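Local coordinates for protein pseudopilin EpsI (Vibrio vulnificus, PDB 2RET) that is a minor pseudopilin that probably works in the type II secretion system, which exports proteases and toxins from the periplasm, at residues Tyr10-Gln13 with Lys14-Ala18; Ala18-Ala21 with Asp22-Ala26; Met25-Val28 with Met29-Pro32. The protein carries 2 engineered substitutions. All blocks are in the same frame, centred on the assembly; numbering follows the deposited sequence. Where two conformers were deposited one is given.

In the fold
All three contacts lie on helix 8-30, which packs along the four-stranded antiparallel sheet of this soluble domain. They follow one another along the chain: contacts 1 and 2 share Ala-18, contacts 2 and 3 share Met-25 and Ala-26, and contacts 1 and 3 are on opposite sides of the chain's centre, about 22 Å apart between their own centres. Contact 2 is the most central and has no fully exposed residue; Asn-23 and Gln-24 are tied to Glu-42, and Asn-23 also to EpsJ. Contact 1 mixes an exposed Tyr-Lys pair with a Glu-Phe pair facing EpsJ. Contact 3 is mostly apolar and finishes where the helix gives way to a proline-containing loop.

Contact 1 (Tyr10-Gln13 with Lys14-Ala18); sequences YLEQ and KMFAA
Tyr-10 to Gln-13 and Lys-14 to Ala-18 form consecutive turns of helix 8-30, joined by four i to i+4 backbone hydrogen bonds: Lys-14 N to Tyr-10 O, Met-15 N to Leu-11 O, Phe-16 N to Glu-12 O and Ala-17 N to Gln-13 O. The third is the straightest, with an N-H...O angle of 171° over 3.0 Å between Phe-16 N and Glu-12 O. Two side-chain pairs run beside this backbone, each one turn apart. On the exposed flank Lys-14 and Tyr-10 point the same way, and the methylene Lys-14 CD rests 3.4 Å from Tyr-10 OH and 3.7 Å from Tyr-10 CZ, meeting the phenol obliquely. The lysine leaves the backbone with CG anti to its N (chi1 -152°) and then bends twice, at chi3 and chi4, which carries the amino end away from the ring while the aliphatic portion does the touching. Glu-12 and Phe-16 are likewise aligned side by side, the carboxylate and ring planes 31° apart. Phe-16 CE2 packs 3.9 Å from Glu-12 CB, and Phe-16 CD2 comes within 3.2 Å of Glu-12 O, the same oxygen that accepts the Phe-16 N-H. Beyond the helix, Glu-12 OE2 is hydrogen-bonded to Tyr-158 OH of the EpsJ chain, whose ring also meets Phe-16 edge-to-face; Phe-16 and Ala-17 touch Trp-49 of this chain's own sheet. This is regular alpha-helical i to i+4 packing, here on the helix of a pilin-like domain where one flank serves the EpsI-EpsJ interface.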
loop_
_atom_site.group_PDB
_atom_site.type_symbol
_atom_site.label_atom_id
_atom_site.label_comp_id
_atom_site.label_asym_id
_atom_site.label_seq_id
_atom_site.Cartn_x
_atom_site.Cartn_y
_atom_site.Cartn_z
ATOM N N TYR A 10 35.846 -18.598 12.843
ATOM C CA TYR A 10 34.447 -18.722 13.280
ATOM C C TYR A 10 33.530 -17.680 12.628
ATOM O O TYR A 10 32.420 -18.008 12.226
ATOM C CB TYR A 10 34.373 -18.637 14.804
ATOM C CG TYR A 10 33.094 -18.052 15.362
ATOM C CD1 TYR A 10 31.932 -18.803 15.430
ATOM C CD2 TYR A 10 33.065 -16.739 15.862
ATOM C CE1 TYR A 10 30.752 -18.264 15.964
ATOM C CE2 TYR A 10 31.885 -16.182 16.395
ATOM C CZ TYR A 10 30.732 -16.951 16.438
ATOM O OH TYR A 10 29.570 -16.418 16.966
ATOM N N LEU A 11 34.016 -16.441 12.527
ATOM C CA LEU A 11 33.311 -15.347 11.852
ATOM C C LEU A 11 33.090 -15.634 10.383
ATOM O O LEU A 11 31.987 -15.371 9.852
ATOM C CB LEU A 11 34.056 -14.027 12.040
ATOM C CG LEU A 11 33.929 -13.497 13.481
ATOM C CD1 LEU A 11 34.921 -12.366 13.829
ATOM C CD2 LEU A 11 32.458 -13.060 13.752
ATOM N N GLU A 12 34.104 -16.207 9.723
ATOM C CA GLU A 12 33.915 -16.702 8.363
ATOM C C GLU A 12 32.755 -17.685 8.255
ATOM O O GLU A 12 31.868 -17.479 7.445
ATOM C CB GLU A 12 35.176 -17.370 7.806
ATOM C CG GLU A 12 36.247 -16.385 7.434
ATOM C CD GLU A 12 37.601 -17.019 7.228
ATOM O OE1 GLU A 12 37.720 -18.272 7.289
ATOM O OE2 GLU A 12 38.558 -16.257 6.984
ATOM N N GLN A 13 32.802 -18.762 9.050
ATOM C CA GLN A 13 31.752 -19.784 9.062
ATOM C C GLN A 13 30.347 -19.189 9.230
ATOM O O GLN A 13 29.426 -19.567 8.534
ATOM C CB GLN A 13 31.973 -20.808 10.196
ATOM C CG GLN A 13 33.217 -21.699 10.051
ATOM C CD GLN A 13 33.155 -22.630 8.829
ATOM O OE1 GLN A 13 33.683 -22.307 7.762
ATOM N NE2 GLN A 13 32.528 -23.798 8.996
ATOM N N LYS A 14 30.213 -18.255 10.160
ATOM C CA LYS A 14 28.936 -17.604 10.463
ATOM C C LYS A 14 28.359 -16.762 9.274
ATOM O O LYS A 14 27.184 -16.823 8.942
ATOM C CB LYS A 14 29.132 -16.719 11.692
ATOM C CG LYS A 14 27.915 -16.521 12.513
ATOM C CD LYS A 14 28.259 -15.911 13.885
ATOM C CE LYS A 14 28.373 -14.379 13.805
ATOM N NZ LYS A 14 27.027 -13.691 13.978
HETATM N N MSE A 15 29.228 -16.005 8.636
HETATM C CA MSE A 15 28.865 -15.156 7.544
HETATM C C MSE A 15 28.522 -15.967 6.289
HETATM O O MSE A 15 27.535 -15.698 5.624
HETATM C CB MSE A 15 30.042 -14.222 7.257
HETATM C CG MSE A 15 29.810 -13.270 6.115
HETATM SE SE MSE A 15 31.274 -11.999 5.931
HETATM C CE MSE A 15 32.116 -12.070 7.725
ATOM N N PHE A 16 29.339 -16.947 5.986
ATOM C CA PHE A 16 29.110 -17.775 4.832
ATOM C C PHE A 16 27.917 -18.718 4.979
ATOM O O PHE A 16 27.164 -18.847 4.019
ATOM C CB PHE A 16 30.366 -18.540 4.456
ATOM C CG PHE A 16 31.538 -17.651 4.106
ATOM C CD1 PHE A 16 31.364 -16.469 3.391
ATOM C CD2 PHE A 16 32.833 -18.016 4.473
ATOM C CE1 PHE A 16 32.438 -15.665 3.085
ATOM C CE2 PHE A 16 33.914 -17.218 4.147
ATOM C CZ PHE A 16 33.727 -16.050 3.461
ATOM N N ALA A 17 27.756 -19.378 6.140
ATOM C CA ALA A 17 26.534 -20.152 6.394
ATOM C C ALA A 17 25.251 -19.277 6.354
ATOM O O ALA A 17 24.252 -19.743 5.852
ATOM C CB ALA A 17 26.610 -21.021 7.708
ATOM N N ALA A 18 25.293 -18.038 6.858
ATOM C CA ALA A 18 24.194 -17.083 6.706
ATOM C C ALA A 18 23.886 -16.738 5.231
ATOM O O ALA A 18 22.726 -16.622 4.842
ATOM C CB ALA A 18 24.488 -15.792 7.521
#

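Contact 2 (Ala18-Ala21 with Asp22-Ala26); sequences AMVA and DNQMA
Asp-22 folds back on Ala-18, one turn earlier in the alpha-helix that lies across the antiparallel sheet of this pilin-like domain. Its backbone N donates to Ala-18 O over 3.0 Å, and the next three bonds of the ladder, Asn-23 N to Met-19 O, Gln-24 N to Val-20 O and Met-25 N to Ala-21 O, repeat the i to i+4 pattern. Three polar side chains in a row then lean toward the carbonyls of the preceding turn. Each has CG anti to its own carbonyl carbon (chi1 -78° in Asp-22, -67° in Asn-23), which turns the polar group back toward the N-terminal end of the helix. The carboxylate carbon Asp-22 CG thus comes 3.7 Å from Ala-18 O, the amide carbon Asn-23 CG 3.3 Å from Met-19 O, and the methylene Gln-24 CG 3.4 Å from Val-20 O. On the apolar side, Val-20 CG1 lies 4.4 Å from Gln-24 CG, a loose touch between side chains that both reach the sheet. What fixes the amides comes from outside the turn. Glu-42 on strand 38-44 accepts from Asn-23 ND2 through OE2 and from Gln-24 NE2 through OE1, so one carboxylate ties two adjacent helix positions to the sheet. The Asn-23 amide is shared with the EpsJ chain as well: ND2 also donates to Ala-162 O of that chain, and OD1 accepts from its Arg-163 NH2 and Thr-164 N, four bonds in all that hold the amide's rotation. Asp-22, which also packs against Arg-163 of the EpsJ chain, meets a water: the water donates to Ala-18 O at 2.9 Å, giving that carbonyl a second donor, and weakly to Asp-22 OD1 at 3.2 Å.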
loop_
_atom_site.group_PDB
_atom_site.type_symbol
_atom_site.label_atom_id
_atom_site.label_comp_id
_atom_site.label_asym_id
_atom_site.label_seq_id
_atom_site.Cartn_x
_atom_site.Cartn_y
_atom_site.Cartn_z
ATOM N N ALA A 18 25.293 -18.038 6.858
ATOM C CA ALA A 18 24.194 -17.083 6.706
ATOM C C ALA A 18 23.886 -16.738 5.231
ATOM O O ALA A 18 22.726 -16.622 4.842
ATOM C CB ALA A 18 24.488 -15.792 7.521
HETATM N N MSE A 19 24.925 -16.562 4.410
HETATM C CA MSE A 19 24.748 -16.372 2.993
HETATM C C MSE A 19 23.947 -17.505 2.341
HETATM O O MSE A 19 23.032 -17.242 1.603
HETATM C CB MSE A 19 26.088 -16.214 2.295
HETATM C CG MSE A 19 26.749 -14.865 2.526
HETATM SE SE MSE A 19 28.374 -14.649 1.468
HETATM C CE MSE A 19 27.617 -14.249 -0.312
ATOM N N VAL A 20 24.324 -18.745 2.602
ATOM C CA VAL A 20 23.607 -19.905 2.136
ATOM C C VAL A 20 22.136 -19.940 2.639
ATOM O O VAL A 20 21.227 -20.297 1.886
ATOM C CB VAL A 20 24.378 -21.206 2.548
ATOM C CG1 VAL A 20 23.533 -22.500 2.286
ATOM C CG2 VAL A 20 25.740 -21.257 1.830
ATOM N N ALA A 21 21.924 -19.593 3.905
ATOM C CA ALA A 21 20.589 -19.548 4.494
ATOM C C ALA A 21 19.689 -18.566 3.717
ATOM O O ALA A 21 18.573 -18.891 3.381
ATOM C CB ALA A 21 20.656 -19.169 5.991
ATOM N N ASP A 22 20.218 -17.384 3.433
ATOM C CA ASP A 22 19.538 -16.392 2.622
ATOM C C ASP A 22 19.227 -16.877 1.215
ATOM O O ASP A 22 18.160 -16.588 0.701
ATOM C CB ASP A 22 20.318 -15.080 2.562
ATOM C CG ASP A 22 20.154 -14.224 3.823
ATOM O OD1 ASP A 22 19.241 -14.504 4.655
ATOM O OD2 ASP A 22 20.964 -13.268 4.005
ATOM N N ASN A 23 20.165 -17.573 0.591
ATOM C CA ASN A 23 19.966 -18.099 -0.761
ATOM C C ASN A 23 18.875 -19.141 -0.779
ATOM O O ASN A 23 18.065 -19.177 -1.703
ATOM C CB ASN A 23 21.273 -18.682 -1.346
ATOM C CG ASN A 23 22.352 -17.594 -1.612
ATOM O OD1 ASN A 23 22.044 -16.405 -1.696
ATOM N ND2 ASN A 23 23.604 -18.014 -1.749
ATOM N N GLN A 24 18.833 -19.985 0.242
ATOM C CA GLN A 24 17.793 -20.992 0.304
ATOM C C GLN A 24 16.419 -20.443 0.745
ATOM O O GLN A 24 15.423 -20.956 0.262
ATOM C CB GLN A 24 18.240 -22.205 1.105
ATOM C CG GLN A 24 19.499 -22.866 0.525
ATOM C CD GLN A 24 19.352 -23.264 -0.914
ATOM O OE1 GLN A 24 18.297 -23.729 -1.324
ATOM N NE2 GLN A 24 20.412 -23.082 -1.701
HETATM N N MSE A 25 16.366 -19.405 1.605
HETATM C CA MSE A 25 15.099 -18.723 1.919
HETATM C C MSE A 25 14.469 -18.166 0.647
HETATM O O MSE A 25 13.280 -18.295 0.441
HETATM C CB MSE A 25 15.272 -17.563 2.924
HETATM C CG MSE A 25 14.080 -16.553 2.906
HETATM SE SE MSE A 25 14.163 -15.073 4.181
HETATM C CE MSE A 25 16.001 -14.424 3.819
ATOM N N ALA A 26 15.299 -17.529 -0.182
ATOM C CA ALA A 26 14.875 -16.958 -1.451
ATOM C C ALA A 26 14.245 -18.025 -2.367
ATOM O O ALA A 26 13.174 -17.824 -2.915
ATOM C CB ALA A 26 16.052 -16.259 -2.125
HETATM O O HOH W 1 20.964 -15.895 6.989
#

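Contact 3 (Met25-Val28 with Met29-Pro32); sequences MAMV and MLNP
Met-29 and Leu-30 close the final turn of helix 8-30 over Met-25 and Ala-26, with Met-29 N donating to Met-25 O at 2.9 Å and Leu-30 N to Ala-26 O at 3.0 Å. The buried side is built around Met-29, a selenomethionine like Met-25 and Met-27. Its CG is anti to the carbonyl carbon (chi1 -75°), which brings Met-29 CG to 3.4 Å from Met-25 O. The side chains of Met-25 and Met-29 cross obliquely, CG to CG at 4.2 Å, a contact that holds for one of two deposited Met-25 conformers and is therefore uncertain. Sheet residues cover the side chains here: Met-25 and Met-29 touch Ser-84, and Met-29 and Val-28 touch Phe-66. EpsJ adds Leu-166 against Met-29, and Gln-78 NE2 of a further EpsJ chain donates to Met-29 O. The other flank is partly exposed, though Met-27 packs on Thr-164 and Leu-30 on Ala-147 of an EpsJ chain. Met-27, bent at chi2 and chi3, runs alongside Leu-30 and brings its methyl CE to Leu-30 CD1; their modelled 3.3 Å separation is shorter than normal carbon packing, so its exact value is doubtful. Past Leu-30 the chain opens to solvent at Asn-31, whose side chain leads away from the helix. Asn-31 N still donates to Val-28 O over 3.1 Å, but from above the carbonyl plane, 49° out of it, in an i to i+3 bond. Pro-32 N comes next, 3.3 Å from Val-28 O, and has no hydrogen to give. The i to i+4 ladder therefore cannot continue from Val-28, and the chain leaves the helix for a loop that holds Pro-32, while the last apolar side chains remain packed on the sheet and EpsJ.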
loop_
_atom_site.group_PDB
_atom_site.type_symbol
_atom_site.label_atom_id
_atom_site.label_comp_id
_atom_site.label_asym_id
_atom_site.label_seq_id
_atom_site.Cartn_x
_atom_site.Cartn_y
_atom_site.Cartn_z
HETATM N N MSE A 25 16.366 -19.405 1.605
HETATM C CA MSE A 25 15.099 -18.723 1.919
HETATM C C MSE A 25 14.469 -18.166 0.647
HETATM O O MSE A 25 13.280 -18.295 0.441
HETATM C CB MSE A 25 15.272 -17.563 2.924
HETATM C CG MSE A 25 14.080 -16.553 2.906
HETATM SE SE MSE A 25 14.163 -15.073 4.181
HETATM C CE MSE A 25 16.001 -14.424 3.819
ATOM N N ALA A 26 15.299 -17.529 -0.182
ATOM C CA ALA A 26 14.875 -16.958 -1.451
ATOM C C ALA A 26 14.245 -18.025 -2.367
ATOM O O ALA A 26 13.174 -17.824 -2.915
ATOM C CB ALA A 26 16.052 -16.259 -2.125
HETATM N N MSE A 27 14.891 -19.185 -2.467
HETATM C CA MSE A 27 14.335 -20.306 -3.263
HETATM C C MSE A 27 12.982 -20.795 -2.761
HETATM O O MSE A 27 12.105 -21.055 -3.557
HETATM C CB MSE A 27 15.329 -21.457 -3.355
HETATM C CG MSE A 27 16.657 -21.024 -3.993
HETATM SE SE MSE A 27 16.489 -20.287 -5.814
HETATM C CE MSE A 27 15.519 -18.605 -5.663
ATOM N N VAL A 28 12.827 -20.909 -1.447
ATOM C CA VAL A 28 11.536 -21.267 -0.858
ATOM C C VAL A 28 10.499 -20.208 -1.211
ATOM O O VAL A 28 9.410 -20.545 -1.651
ATOM C CB VAL A 28 11.586 -21.426 0.697
ATOM C CG1 VAL A 28 10.144 -21.665 1.252
ATOM C CG2 VAL A 28 12.560 -22.554 1.130
HETATM N N MSE A 29 10.860 -18.937 -1.036
HETATM C CA MSE A 29 9.962 -17.797 -1.343
HETATM C C MSE A 29 9.463 -17.693 -2.810
HETATM O O MSE A 29 8.345 -17.270 -3.025
HETATM C CB MSE A 29 10.622 -16.473 -0.950
HETATM C CG MSE A 29 10.651 -16.201 0.527
HETATM SE SE MSE A 29 8.900 -16.370 1.381
HETATM C CE MSE A 29 9.588 -15.912 3.188
ATOM N N LEU A 30 10.267 -18.101 -3.788
ATOM C CA LEU A 30 9.805 -18.226 -5.187
ATOM C C LEU A 30 8.530 -19.072 -5.343
ATOM O O LEU A 30 7.699 -18.780 -6.211
ATOM C CB LEU A 30 10.880 -18.821 -6.107
ATOM C CG LEU A 30 11.885 -17.919 -6.822
ATOM C CD1 LEU A 30 12.831 -18.779 -7.640
ATOM C CD2 LEU A 30 11.196 -16.954 -7.716
ATOM N N ASN A 31 8.380 -20.102 -4.510
ATOM C CA ASN A 31 7.234 -21.018 -4.592
ATOM C C ASN A 31 6.867 -21.542 -3.207
ATOM O O ASN A 31 7.184 -22.680 -2.864
ATOM C CB ASN A 31 7.553 -22.167 -5.560
ATOM C CG ASN A 31 6.312 -22.672 -6.320
ATOM O OD1 ASN A 31 5.178 -22.616 -5.827
ATOM N ND2 ASN A 31 6.535 -23.155 -7.537
ATOM N N PRO A 32 6.222 -20.693 -2.387
ATOM C CA PRO A 32 5.939 -20.999 -0.978
ATOM C C PRO A 32 4.591 -21.700 -0.726
ATOM O O PRO A 32 4.296 -22.046 0.421
ATOM C CB PRO A 32 5.917 -19.610 -0.334
ATOM C CG PRO A 32 5.357 -18.728 -1.407
ATOM C CD PRO A 32 5.696 -19.364 -2.753
#